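Local atomic coordinates of Thiol:disulfide interchange protein DsbL (Escherichia coli, PDB entry 3C7M), a protein that transfers its disulfide bond to other proteins and, with DsbI, forms a periplasmic redox system that makes an essential disulfide bond in AssT. Residues E109-G114 and A118-T123; P55-T60 and E70-L75; K34-V39 and K95-Y100; L75-K80 and E141-E146; G162-V167 and I174-I179. All blocks are in the same frame, centred on the assembly; numbering follows the deposited sequence. Where two conformers were deposited one is given.

Contact 1 of 5, residues E109-G114 and A118-T123. With CD (cadmium ion), chain D; CD (cadmium ion), chain C.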
# COMPACT_ATOMS: atom_id res chain seq x y z
N GLU A 109 -7.13 11.08 -15.26
CA GLU A 109 -6.73 10.14 -16.31
C GLU A 109 -7.39 8.79 -16.06
O GLU A 109 -7.45 8.32 -14.92
CB GLU A 109 -5.20 9.99 -16.33
CG GLU A 109 -4.66 8.97 -17.33
CD GLU A 109 -4.95 9.34 -18.78
OE1 GLU A 109 -4.21 10.15 -19.36
OE2 GLU A 109 -5.89 8.77 -19.35
N ARG A 110 -7.91 8.19 -17.13
CA ARG A 110 -8.56 6.88 -17.01
C ARG A 110 -8.02 5.87 -18.01
O ARG A 110 -8.47 4.73 -18.04
CB ARG A 110 -10.08 7.00 -17.16
CG ARG A 110 -10.80 7.77 -16.03
CD ARG A 110 -10.66 7.08 -14.67
NE ARG A 110 -11.34 7.82 -13.60
CZ ARG A 110 -10.78 8.76 -12.85
NH1 ARG A 110 -9.50 9.10 -13.02
NH2 ARG A 110 -11.50 9.36 -11.91
N TRP A 111 -7.06 6.28 -18.83
CA TRP A 111 -6.38 5.40 -19.78
C TRP A 111 -7.37 4.53 -20.56
O TRP A 111 -7.22 3.31 -20.63
CB TRP A 111 -5.38 4.48 -19.06
CG TRP A 111 -4.36 5.16 -18.18
CD1 TRP A 111 -3.10 5.58 -18.53
CD2 TRP A 111 -4.50 5.44 -16.78
NE1 TRP A 111 -2.47 6.13 -17.44
CE2 TRP A 111 -3.30 6.05 -16.35
CE3 TRP A 111 -5.52 5.24 -15.84
CZ2 TRP A 111 -3.09 6.46 -15.03
CZ3 TRP A 111 -5.32 5.65 -14.52
CH2 TRP A 111 -4.11 6.26 -14.14
N SER A 112 -8.40 5.15 -21.13
CA SER A 112 -9.38 4.42 -21.96
C SER A 112 -10.15 3.33 -21.20
O SER A 112 -10.59 2.32 -21.79
CB SER A 112 -8.70 3.84 -23.20
OG SER A 112 -8.14 4.87 -24.00
N ASP A 113 -10.31 3.53 -19.90
CA ASP A 113 -11.27 2.78 -19.09
C ASP A 113 -11.12 1.27 -19.14
O ASP A 113 -12.09 0.53 -19.36
CB ASP A 113 -12.69 3.20 -19.47
CG ASP A 113 -12.89 4.68 -19.32
OD1 ASP A 113 -13.02 5.15 -18.17
OD2 ASP A 113 -12.88 5.37 -20.35
N GLY A 114 -9.89 0.82 -18.93
CA GLY A 114 -9.60 -0.60 -18.88
C GLY A 114 -9.03 -1.15 -20.18
O GLY A 114 -8.37 -2.20 -20.17
N ALA A 118 -1.43 -1.10 -21.37
CA ALA A 118 -0.06 -0.66 -21.69
C ALA A 118 0.18 0.80 -21.29
O ALA A 118 1.23 1.13 -20.75
CB ALA A 118 0.25 -0.87 -23.17
N ALA A 119 -0.80 1.66 -21.56
CA ALA A 119 -0.71 3.06 -21.17
C ALA A 119 -0.71 3.21 -19.66
O ALA A 119 0.04 4.01 -19.11
CB ALA A 119 -1.82 3.87 -21.78
N PHE A 120 -1.56 2.43 -18.98
CA PHE A 120 -1.58 2.50 -17.52
C PHE A 120 -0.22 2.09 -16.95
O PHE A 120 0.36 2.78 -16.11
CB PHE A 120 -2.68 1.62 -16.92
CG PHE A 120 -2.70 1.66 -15.42
CD1 PHE A 120 -3.42 2.64 -14.75
CD2 PHE A 120 -1.99 0.72 -14.67
CE1 PHE A 120 -3.45 2.71 -13.36
CE2 PHE A 120 -2.00 0.78 -13.27
CZ PHE A 120 -2.74 1.77 -12.62
N ILE A 121 0.29 0.96 -17.42
CA ILE A 121 1.58 0.46 -16.93
C ILE A 121 2.69 1.50 -17.20
O ILE A 121 3.53 1.76 -16.33
CB ILE A 121 1.89 -0.92 -17.54
CG1 ILE A 121 0.99 -1.98 -16.89
CG2 ILE A 121 3.36 -1.28 -17.34
CD1 ILE A 121 0.88 -3.27 -17.70
N LYS A 122 2.66 2.10 -18.39
CA LYS A 122 3.68 3.09 -18.79
C LYS A 122 3.74 4.25 -17.80
O LYS A 122 4.82 4.71 -17.44
CB LYS A 122 3.40 3.62 -20.20
CG LYS A 122 4.47 4.56 -20.72
CD LYS A 122 4.29 4.86 -22.21
CE LYS A 122 5.49 5.62 -22.77
NZ LYS A 122 5.54 7.02 -22.27
N THR A 123 2.57 4.72 -17.36
CA THR A 123 2.52 5.85 -16.44
C THR A 123 3.36 5.57 -15.20
O THR A 123 4.20 6.38 -14.81
CB THR A 123 1.08 6.19 -16.06
OG1 THR A 123 0.41 6.72 -17.21
CG2 THR A 123 1.06 7.24 -14.94
CD CD D . -5.47 9.38 -21.52
CD CD C . -14.10 4.20 -16.44
O HOH W 1 -15.36 6.39 -16.70
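W111 and F120 join the loop between helices 92-106 and 117-128 to the first turns of the second helix. Both elements belong to the helical part that DsbA-like proteins carry inserted in their thioredoxin fold. The indole of W111 lies on helix 117-128 and is gripped in three ways. First, the F120 ring turns its edge to the face of the six-membered ring of W111. This is a T-shaped pair with the planes at 76°, and CD1 of F120 comes within 3.5 Å of CE3 of W111. Second, CA of F120 sits over the five-membered ring, 3.7 Å from its centroid, in a CH-pi contact. Third, NE1 of W111 donates to OG1 of T123 at 2.9 Å. That bond is nearly straight, 162° at the hydrogen, and lies close to the indole plane, so it fixes the rotation of the ring. CB of A119 adds a looser contact beside CD1 of W111. The opposite face of the indole is covered by CG of E109. The E109 chain bends at its second torsion (64°), and its OE2 accepts a bond from N of W111 at 2.8 Å. Both carboxylate oxygens of E109 also hold a cadmium ion, with OE2 the nearer at 2.3 Å. A second cadmium ion takes OD1 of D113 at 2.2 Å, together with a water and E63. The indole thus packs the interhelical loop onto helix 117-128, within the helical insertion of the DsbA-type thioredoxin fold.

Contact 2 of 5, residues P55-T60 and E70-L75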
# COMPACT_ATOMS: atom_id res chain seq x y z
N PRO A 55 3.06 -2.18 2.40
CA PRO A 55 1.90 -1.89 1.57
C PRO A 55 1.27 -3.18 1.04
O PRO A 55 1.99 -4.09 0.65
CB PRO A 55 2.50 -1.10 0.40
CG PRO A 55 3.80 -0.55 0.92
CD PRO A 55 4.31 -1.62 1.83
N PHE A 56 -0.06 -3.23 1.04
CA PHE A 56 -0.83 -4.30 0.40
C PHE A 56 -1.76 -3.61 -0.59
O PHE A 56 -2.59 -2.81 -0.17
CB PHE A 56 -1.71 -5.02 1.44
CG PHE A 56 -1.12 -6.29 2.01
CD1 PHE A 56 0.21 -6.36 2.44
CD2 PHE A 56 -1.94 -7.39 2.20
CE1 PHE A 56 0.73 -7.55 2.99
CE2 PHE A 56 -1.45 -8.57 2.75
CZ PHE A 56 -0.10 -8.65 3.15
N HIS A 57 -1.64 -3.89 -1.88
CA HIS A 57 -2.54 -3.27 -2.84
C HIS A 57 -3.81 -4.10 -3.03
O HIS A 57 -3.75 -5.33 -3.02
CB HIS A 57 -1.86 -2.99 -4.18
CG HIS A 57 -2.63 -2.04 -5.05
ND1 HIS A 57 -3.33 -2.45 -6.16
CD2 HIS A 57 -2.87 -0.71 -4.93
CE1 HIS A 57 -3.96 -1.41 -6.70
NE2 HIS A 57 -3.68 -0.34 -5.97
N LEU A 58 -4.93 -3.40 -3.16
CA LEU A 58 -6.24 -4.03 -3.38
C LEU A 58 -6.52 -4.08 -4.87
O LEU A 58 -6.84 -3.05 -5.48
CB LEU A 58 -7.32 -3.23 -2.64
CG LEU A 58 -8.77 -3.69 -2.81
CD1 LEU A 58 -9.01 -5.04 -2.15
CD2 LEU A 58 -9.68 -2.62 -2.25
N GLU A 59 -6.42 -5.27 -5.46
CA GLU A 59 -6.48 -5.41 -6.92
C GLU A 59 -7.89 -5.29 -7.52
O GLU A 59 -8.04 -5.17 -8.74
CB GLU A 59 -5.81 -6.70 -7.39
CG GLU A 59 -6.56 -7.96 -7.02
CD GLU A 59 -6.12 -9.16 -7.84
OE1 GLU A 59 -6.25 -9.12 -9.08
OE2 GLU A 59 -5.66 -10.13 -7.24
N THR A 60 -8.91 -5.32 -6.67
CA THR A 60 -10.30 -5.38 -7.15
C THR A 60 -10.94 -4.01 -7.38
O THR A 60 -12.04 -3.92 -7.93
CB THR A 60 -11.18 -6.20 -6.19
OG1 THR A 60 -11.00 -5.70 -4.87
CG2 THR A 60 -10.78 -7.66 -6.22
N GLU A 70 0.57 -5.37 -9.98
CA GLU A 70 1.77 -5.89 -10.63
C GLU A 70 2.92 -4.90 -10.57
O GLU A 70 4.04 -5.25 -10.19
CB GLU A 70 1.49 -6.26 -12.08
CG GLU A 70 0.51 -7.41 -12.24
CD GLU A 70 0.20 -7.71 -13.69
OE1 GLU A 70 0.23 -6.78 -14.53
OE2 GLU A 70 -0.08 -8.90 -14.00
N VAL A 71 2.64 -3.65 -10.93
CA VAL A 71 3.68 -2.62 -10.93
C VAL A 71 4.22 -2.44 -9.51
O VAL A 71 5.43 -2.45 -9.29
CB VAL A 71 3.16 -1.29 -11.53
CG1 VAL A 71 4.15 -0.16 -11.29
CG2 VAL A 71 2.88 -1.46 -13.03
N PHE A 72 3.32 -2.30 -8.54
CA PHE A 72 3.75 -2.09 -7.15
C PHE A 72 4.51 -3.28 -6.58
O PHE A 72 5.50 -3.08 -5.88
CB PHE A 72 2.57 -1.75 -6.24
CG PHE A 72 1.86 -0.46 -6.59
CD1 PHE A 72 2.55 0.64 -7.12
CD2 PHE A 72 0.50 -0.33 -6.33
CE1 PHE A 72 1.87 1.82 -7.43
CE2 PHE A 72 -0.18 0.85 -6.63
CZ PHE A 72 0.50 1.93 -7.16
N ALA A 73 4.06 -4.51 -6.88
CA ALA A 73 4.75 -5.71 -6.40
C ALA A 73 6.17 -5.77 -6.96
O ALA A 73 7.13 -6.09 -6.24
CB ALA A 73 3.98 -6.98 -6.75
N VAL A 74 6.31 -5.46 -8.24
CA VAL A 74 7.64 -5.45 -8.86
C VAL A 74 8.53 -4.40 -8.18
O VAL A 74 9.65 -4.70 -7.77
CB VAL A 74 7.56 -5.22 -10.38
CG1 VAL A 74 8.92 -4.78 -10.94
CG2 VAL A 74 7.07 -6.49 -11.07
N LEU A 75 8.00 -3.19 -8.02
CA LEU A 75 8.84 -2.10 -7.54
C LEU A 75 9.18 -2.20 -6.06
O LEU A 75 10.29 -1.86 -5.66
CB LEU A 75 8.23 -0.74 -7.89
CG LEU A 75 8.06 -0.50 -9.39
CD1 LEU A 75 7.31 0.79 -9.65
CD2 LEU A 75 9.40 -0.52 -10.16
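H57 and F72 carry this contact alone, and their rings pack closely. CE2 of F72 comes over a face of the imidazole, 3.5 Å from CD2 of H57. The neighbouring CD2 of F72 stands 3.8 Å from CG of H57. One edge of the phenyl ring therefore points at the imidazole face, offset toward its rim. The pair is T-shaped, with centroids 5.1 Å apart and planes at 72°. H57 sends CG anti to its own N (chi1 -165°), which carries the imidazole from the strand to the helix. Here the edge strand 52-57 of the thioredoxin sheet meets helix 65-81, the first long helix after it, in a buried layer. Beyond the two segments the imidazole is fixed at both nitrogens, ND1 by OG of S69 and NE2 by the backbone N of Y27, close to the CxxC motif. F25 adds a second edge-to-face partner for H57, and F93 one for F72. The packing loosens past H57, where the chain leaves the strand. E59 is partly exposed, while T60 is exposed.

Contact 3 of 5, residues K34-V39 and K95-Y100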
# COMPACT_ATOMS: atom_id res chain seq x y z
N LYS A 34 -4.99 10.98 0.14
CA LYS A 34 -4.99 11.98 1.20
C LYS A 34 -4.13 11.58 2.40
O LYS A 34 -3.27 12.35 2.84
CB LYS A 34 -6.43 12.27 1.65
CG LYS A 34 -7.22 13.10 0.66
N TYR A 35 -4.34 10.36 2.89
CA TYR A 35 -3.55 9.86 4.03
C TYR A 35 -2.07 9.62 3.67
O TYR A 35 -1.19 9.79 4.52
CB TYR A 35 -4.21 8.65 4.70
CG TYR A 35 -5.45 9.01 5.52
CD1 TYR A 35 -6.70 9.16 4.92
CD2 TYR A 35 -5.37 9.19 6.91
CE1 TYR A 35 -7.83 9.49 5.67
CE2 TYR A 35 -6.51 9.52 7.67
CZ TYR A 35 -7.73 9.67 7.04
OH TYR A 35 -8.88 10.00 7.75
N ASP A 36 -1.79 9.23 2.42
CA ASP A 36 -0.41 9.06 1.95
C ASP A 36 0.32 10.39 1.79
O ASP A 36 1.56 10.45 1.84
CB ASP A 36 -0.35 8.27 0.64
CG ASP A 36 -0.49 6.78 0.84
OD1 ASP A 36 -0.52 6.30 1.99
OD2 ASP A 36 -0.59 6.06 -0.17
N LYS A 37 -0.44 11.46 1.58
CA LYS A 37 0.15 12.80 1.52
C LYS A 37 0.43 13.32 2.92
O LYS A 37 1.41 14.03 3.12
CB LYS A 37 -0.77 13.77 0.77
CG LYS A 37 -0.74 13.59 -0.74
CD LYS A 37 -1.49 14.70 -1.46
CE LYS A 37 -2.99 14.44 -1.51
NZ LYS A 37 -3.71 15.57 -2.18
N ALA A 38 -0.42 12.94 3.87
CA ALA A 38 -0.44 13.59 5.19
C ALA A 38 0.09 12.81 6.39
O ALA A 38 0.64 13.42 7.32
CB ALA A 38 -1.85 14.11 5.49
N VAL A 39 -0.10 11.49 6.40
CA VAL A 39 0.23 10.70 7.60
C VAL A 39 1.11 9.47 7.39
O VAL A 39 1.93 9.16 8.25
CB VAL A 39 -1.03 10.33 8.47
CG1 VAL A 39 -1.96 11.52 8.61
CG2 VAL A 39 -1.79 9.13 7.90
N LYS A 95 7.70 6.52 -6.35
CA LYS A 95 7.54 7.31 -7.56
C LYS A 95 6.33 6.85 -8.37
O LYS A 95 5.53 7.68 -8.81
CB LYS A 95 8.81 7.24 -8.41
CG LYS A 95 9.99 7.97 -7.79
CD LYS A 95 11.24 7.84 -8.64
CE LYS A 95 12.43 8.54 -7.99
NZ LYS A 95 13.67 8.34 -8.80
N ALA A 96 6.20 5.54 -8.55
CA ALA A 96 5.05 5.01 -9.28
C ALA A 96 3.74 5.29 -8.55
O ALA A 96 2.75 5.69 -9.18
CB ALA A 96 5.21 3.52 -9.53
N LYS A 97 3.73 5.09 -7.23
CA LYS A 97 2.52 5.28 -6.44
C LYS A 97 2.00 6.71 -6.57
O LYS A 97 0.82 6.92 -6.83
CB LYS A 97 2.77 4.93 -4.98
CG LYS A 97 1.55 5.12 -4.08
CD LYS A 97 1.82 4.74 -2.61
CE LYS A 97 3.05 5.43 -2.05
NZ LYS A 97 3.07 5.44 -0.55
N PHE A 98 2.88 7.68 -6.42
CA PHE A 98 2.42 9.06 -6.52
C PHE A 98 2.09 9.48 -7.94
O PHE A 98 1.21 10.34 -8.13
CB PHE A 98 3.37 10.02 -5.81
CG PHE A 98 3.17 10.01 -4.33
CD1 PHE A 98 2.06 10.63 -3.76
CD2 PHE A 98 4.07 9.34 -3.51
CE1 PHE A 98 1.86 10.59 -2.39
CE2 PHE A 98 3.88 9.32 -2.13
CZ PHE A 98 2.78 9.95 -1.57
N ALA A 99 2.74 8.86 -8.93
CA ALA A 99 2.39 9.11 -10.32
C ALA A 99 0.96 8.66 -10.61
O ALA A 99 0.20 9.36 -11.29
CB ALA A 99 3.37 8.43 -11.26
N TYR A 100 0.59 7.49 -10.09
CA TYR A 100 -0.78 7.00 -10.27
C TYR A 100 -1.79 7.84 -9.52
O TYR A 100 -2.85 8.14 -10.06
CB TYR A 100 -0.92 5.52 -9.87
CG TYR A 100 -0.32 4.58 -10.88
CD1 TYR A 100 -0.68 4.65 -12.23
CD2 TYR A 100 0.61 3.62 -10.50
CE1 TYR A 100 -0.12 3.78 -13.17
CE2 TYR A 100 1.17 2.75 -11.42
CZ TYR A 100 0.80 2.83 -12.76
OH TYR A 100 1.37 1.97 -13.67
O HOH W 2 3.32 8.06 1.63
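Helices 34-38 and 95-100 run at 130° to each other with their axes 11.7 Å apart, so D36, K97 and F98 bridge a wide gap. The first belongs to helix 30-38, which starts at the CxxC motif of the thioredoxin fold. The second belongs to helix 92-106 of the helical insertion. F98 turns its ring edge to the other helix. CZ lies 3.7 Å from the backbone O of D36, near the ring plane, and 4.2 Å from CB of D36. CE1 of F98 lies more loosely beside CG of the exposed K37. The extended first two torsions of K97 carry CD to 3.7 Å from OD2 of D36, and the bend at the third (52°) turns CE and NZ. The ammonium forms a long salt bridge, 3.7 Å from NZ of K97 to OD2 of D36. One of two D36 conformers is described. Its carboxylate has further partners outside the segments, chiefly T40 at OD1, with K23 and Y101 at OD2. The K23 ammonium probably offsets the charge, while the hydroxyls hydrogen-bond the oxygens. A water donates to O of D36 at 3.0 Å and accepts a weak bond from NZ of K97 at 3.4 Å.

Contact 4 of 5, residues L75-K80 and E141-E146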
# COMPACT_ATOMS: atom_id res chain seq x y z
N LEU A 75 8.00 -3.19 -8.02
CA LEU A 75 8.84 -2.10 -7.54
C LEU A 75 9.18 -2.20 -6.06
O LEU A 75 10.29 -1.86 -5.66
CB LEU A 75 8.23 -0.74 -7.89
CG LEU A 75 8.06 -0.50 -9.39
CD1 LEU A 75 7.31 0.79 -9.65
CD2 LEU A 75 9.40 -0.52 -10.16
N ILE A 76 8.24 -2.69 -5.25
CA ILE A 76 8.50 -2.93 -3.83
C ILE A 76 9.60 -3.97 -3.66
O ILE A 76 10.52 -3.78 -2.86
CB ILE A 76 7.23 -3.34 -3.04
CG1 ILE A 76 6.35 -2.12 -2.83
CG2 ILE A 76 7.60 -3.93 -1.67
CD1 ILE A 76 4.94 -2.44 -2.37
N ASN A 77 9.51 -5.06 -4.41
CA ASN A 77 10.55 -6.09 -4.34
C ASN A 77 11.92 -5.58 -4.78
O ASN A 77 12.93 -5.91 -4.16
CB ASN A 77 10.11 -7.34 -5.09
CG ASN A 77 9.22 -8.23 -4.23
OD1 ASN A 77 9.70 -8.95 -3.35
ND2 ASN A 77 7.90 -8.16 -4.46
N LYS A 78 11.95 -4.76 -5.83
CA LYS A 78 13.19 -4.14 -6.27
C LYS A 78 13.77 -3.22 -5.19
O LYS A 78 14.95 -3.34 -4.84
CB LYS A 78 13.00 -3.40 -7.58
CG LYS A 78 14.30 -3.07 -8.28
CD LYS A 78 14.02 -2.56 -9.68
CE LYS A 78 15.31 -2.28 -10.44
NZ LYS A 78 15.99 -1.06 -9.96
N ASP A 79 12.94 -2.32 -4.64
CA ASP A 79 13.40 -1.40 -3.58
C ASP A 79 13.93 -2.17 -2.37
O ASP A 79 15.02 -1.88 -1.86
CB ASP A 79 12.27 -0.46 -3.13
CG ASP A 79 11.92 0.60 -4.17
OD1 ASP A 79 12.77 0.95 -5.02
OD2 ASP A 79 10.77 1.10 -4.11
N LYS A 80 13.17 -3.17 -1.92
CA LYS A 80 13.57 -4.02 -0.79
C LYS A 80 14.90 -4.73 -1.03
O LYS A 80 15.76 -4.75 -0.14
CB LYS A 80 12.46 -5.03 -0.47
CG LYS A 80 11.34 -4.45 0.37
N GLU A 141 9.21 -13.33 -11.58
CA GLU A 141 10.00 -13.83 -10.45
C GLU A 141 9.12 -14.32 -9.29
O GLU A 141 8.10 -13.70 -8.98
CB GLU A 141 10.98 -12.76 -9.96
CG GLU A 141 12.02 -12.34 -11.00
CD GLU A 141 13.05 -13.42 -11.28
OE1 GLU A 141 13.79 -13.80 -10.34
OE2 GLU A 141 13.13 -13.88 -12.44
N PRO A 142 9.52 -15.45 -8.67
CA PRO A 142 8.77 -16.03 -7.56
C PRO A 142 8.45 -15.05 -6.43
O PRO A 142 7.33 -15.08 -5.93
CB PRO A 142 9.70 -17.14 -7.05
CG PRO A 142 10.45 -17.54 -8.25
CD PRO A 142 10.70 -16.27 -9.01
N ALA A 143 9.40 -14.19 -6.03
CA ALA A 143 9.15 -13.24 -4.94
C ALA A 143 8.02 -12.27 -5.26
O ALA A 143 7.21 -11.94 -4.39
CB ALA A 143 10.43 -12.50 -4.56
N VAL A 144 7.98 -11.81 -6.51
CA VAL A 144 6.93 -10.90 -6.96
C VAL A 144 5.57 -11.61 -6.97
O VAL A 144 4.57 -11.08 -6.48
CB VAL A 144 7.27 -10.30 -8.34
CG1 VAL A 144 6.08 -9.54 -8.90
CG2 VAL A 144 8.50 -9.39 -8.22
N GLN A 145 5.55 -12.83 -7.51
CA GLN A 145 4.33 -13.62 -7.49
C GLN A 145 3.84 -13.94 -6.07
O GLN A 145 2.63 -13.95 -5.83
CB GLN A 145 4.50 -14.88 -8.35
CG GLN A 145 4.62 -14.57 -9.86
CD GLN A 145 3.41 -13.85 -10.42
OE1 GLN A 145 2.26 -14.23 -10.18
NE2 GLN A 145 3.65 -12.79 -11.19
N GLU A 146 4.77 -14.19 -5.15
CA GLU A 146 4.45 -14.41 -3.74
C GLU A 146 3.77 -13.18 -3.14
O GLU A 146 2.78 -13.30 -2.41
CB GLU A 146 5.72 -14.74 -2.93
CG GLU A 146 6.35 -16.11 -3.20
CD GLU A 146 7.79 -16.19 -2.71
OE1 GLU A 146 8.08 -15.72 -1.59
OE2 GLU A 146 8.64 -16.73 -3.44
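N77 turns its amide toward A143 and V144. The oxygen faces A143, with OD1 of N77 3.8 Å from CB of A143. The nitrogen lies over the backbone between A143 and V144, with ND2 of N77 3.8 Å from both O of A143 and CA of V144. V144 comes alongside with one branch only. Its CG2 is 4.0 Å from ND2 of N77 and 4.1 Å from CB of N77. CG1 of V144 stands anti to its own N (chi1 171°) and packs instead on A73 and V74, one turn back on the same helix as N77. The pairing joins the C-terminal turns of helix 65-81 to the first turn of helix 142-150, both in the helical insertion of the DsbA-like fold. The CA atoms of N77 and V144 are 6.6 Å apart, so the helices come close here. The polar work is done outside the two segments. ND2 of N77 bonds to O of A73 in its own helix and to OG1 of T147 in the other. OG1 of T147 also bonds to O of A143. Across the segments themselves the contact is therefore van der Waals packing, and the amide is tied to helix 142-150 by the threonine one turn on.

Contact 5 of 5, residues G162-V167 and I174-I179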
# COMPACT_ATOMS: atom_id res chain seq x y z
N GLY A 162 -13.33 -0.13 4.65
CA GLY A 162 -12.83 0.41 3.40
C GLY A 162 -11.32 0.49 3.34
O GLY A 162 -10.62 -0.17 4.11
N VAL A 163 -10.82 1.29 2.41
CA VAL A 163 -9.40 1.62 2.35
C VAL A 163 -9.22 3.13 2.54
O VAL A 163 -10.12 3.91 2.20
CB VAL A 163 -8.73 1.12 1.04
CG1 VAL A 163 -8.59 -0.40 1.05
CG2 VAL A 163 -9.51 1.58 -0.20
N PRO A 164 -8.07 3.56 3.09
CA PRO A 164 -6.95 2.74 3.54
C PRO A 164 -7.28 1.92 4.78
O PRO A 164 -8.15 2.31 5.58
CB PRO A 164 -5.88 3.77 3.88
CG PRO A 164 -6.64 5.02 4.20
CD PRO A 164 -7.83 5.00 3.30
N ALA A 165 -6.59 0.80 4.93
CA ALA A 165 -6.74 -0.05 6.10
C ALA A 165 -5.35 -0.30 6.68
O ALA A 165 -4.54 -1.06 6.12
CB ALA A 165 -7.44 -1.35 5.72
N TYR A 166 -5.07 0.36 7.80
CA TYR A 166 -3.80 0.18 8.50
C TYR A 166 -3.95 -0.90 9.55
O TYR A 166 -4.79 -0.80 10.45
CB TYR A 166 -3.35 1.48 9.18
CG TYR A 166 -3.08 2.62 8.23
CD1 TYR A 166 -4.09 3.51 7.87
CD2 TYR A 166 -1.79 2.85 7.73
CE1 TYR A 166 -3.84 4.59 7.02
CE2 TYR A 166 -1.53 3.94 6.88
CZ TYR A 166 -2.57 4.80 6.53
OH TYR A 166 -2.36 5.87 5.69
N VAL A 167 -3.13 -1.94 9.41
CA VAL A 167 -3.21 -3.14 10.24
C VAL A 167 -1.88 -3.37 10.97
O VAL A 167 -0.82 -3.37 10.35
CB VAL A 167 -3.57 -4.38 9.39
CG1 VAL A 167 -3.63 -5.64 10.27
CG2 VAL A 167 -4.90 -4.18 8.65
N ILE A 174 -6.79 -0.49 12.44
CA ILE A 174 -7.14 0.86 12.88
C ILE A 174 -8.38 1.36 12.13
O ILE A 174 -8.54 1.09 10.95
CB ILE A 174 -5.95 1.82 12.71
CG1 ILE A 174 -4.79 1.34 13.59
CG2 ILE A 174 -6.36 3.28 13.01
CD1 ILE A 174 -3.46 2.03 13.34
N TYR A 175 -9.27 2.07 12.83
CA TYR A 175 -10.36 2.75 12.14
C TYR A 175 -9.84 4.07 11.59
O TYR A 175 -9.52 5.00 12.35
CB TYR A 175 -11.57 2.99 13.07
CG TYR A 175 -12.43 1.76 13.26
CD1 TYR A 175 -13.18 1.24 12.21
CD2 TYR A 175 -12.50 1.11 14.49
CE1 TYR A 175 -13.98 0.11 12.37
CE2 TYR A 175 -13.29 -0.03 14.67
CZ TYR A 175 -14.02 -0.52 13.60
OH TYR A 175 -14.80 -1.64 13.78
N THR A 176 -9.75 4.15 10.26
CA THR A 176 -9.22 5.34 9.59
C THR A 176 -9.88 6.65 10.04
O THR A 176 -9.20 7.65 10.23
CB THR A 176 -9.26 5.16 8.06
OG1 THR A 176 -8.42 4.06 7.71
CG2 THR A 176 -8.78 6.42 7.33
N LYS A 177 -11.20 6.61 10.24
CA LYS A 177 -11.95 7.81 10.64
C LYS A 177 -11.59 8.34 12.02
O LYS A 177 -11.90 9.49 12.34
CB LYS A 177 -13.46 7.55 10.54
CG LYS A 177 -14.00 6.49 11.49
CD LYS A 177 -15.52 6.42 11.43
CE LYS A 177 -16.04 5.23 12.21
NZ LYS A 177 -17.47 4.95 11.91
N SER A 178 -10.94 7.52 12.84
CA SER A 178 -10.55 7.91 14.20
C SER A 178 -9.20 8.62 14.24
O SER A 178 -8.83 9.19 15.27
CB SER A 178 -10.51 6.69 15.13
OG SER A 178 -9.38 5.88 14.88
N ILE A 179 -8.46 8.56 13.13
CA ILE A 179 -7.10 9.11 13.07
C ILE A 179 -7.12 10.64 13.06
O ILE A 179 -7.63 11.26 12.12
CB ILE A 179 -6.32 8.60 11.84
CG1 ILE A 179 -6.19 7.07 11.89
CG2 ILE A 179 -4.93 9.27 11.75
CD1 ILE A 179 -5.70 6.43 10.59
O HOH W 3 -7.03 2.05 8.92
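OG1 of T176 has two partners: it donates to O of P164 at 2.8 Å and accepts from a bridging water at 2.7 Å. The donor stands well above the carbonyl plane of P164, 40° out of it. The first torsion of T176 (-62°) sets OG1 anti to its carbonyl carbon and leaves CG2 to touch CG of P164 at 4.0 Å. The water also accepts from N of Y166 at 2.8 Å and donates to O of I174. Y166 and I174 are thus opposite residues of an antiparallel hairpin, with one link direct and one through water. The direct link runs from N of I174 to O of Y166, also 2.8 Å. Beyond it, CD1 of I174 rests on CB of Y166, and CD1 of I179 lies by the tyrosine ring. P164 follows a cis peptide bond and touches C32. It is the cis-proline that thioredoxin-family proteins place beside their CxxC motif. Q161 bonds to O of P164 as well, and the hydroxyls of Y166 and T40 are hydrogen-bonded. The carbonyl of the cis-proline therefore has two donors, and the water completes the hairpin's polar pairing where the strands part.

Overall arrangement
Contacts 2 and 5 are buried and reach the same central sheet, at strands 52-57 and 165-168. Contacts 1, 3 and 4 are only partly buried and lean on helices. Contact 4 shares helix 65-81 with contact 2, and contact 3 adds helix 92-106, whose A96 packs on L75. Y100 of that helix links contact 3 to contact 1 through its hydroxyl and the O of F120. Y35 and Y166 join contact 3 to contact 5. Aromatic rings dominate contacts 1 and 2. Contact 3 combines the edge of a phenyl ring with a long charge pair and a water. Contact 5 relies on hairpin bonds and water, and contact 4 on plain packing. Contacts 4 and 5 lie on opposite sides of the chain's centre.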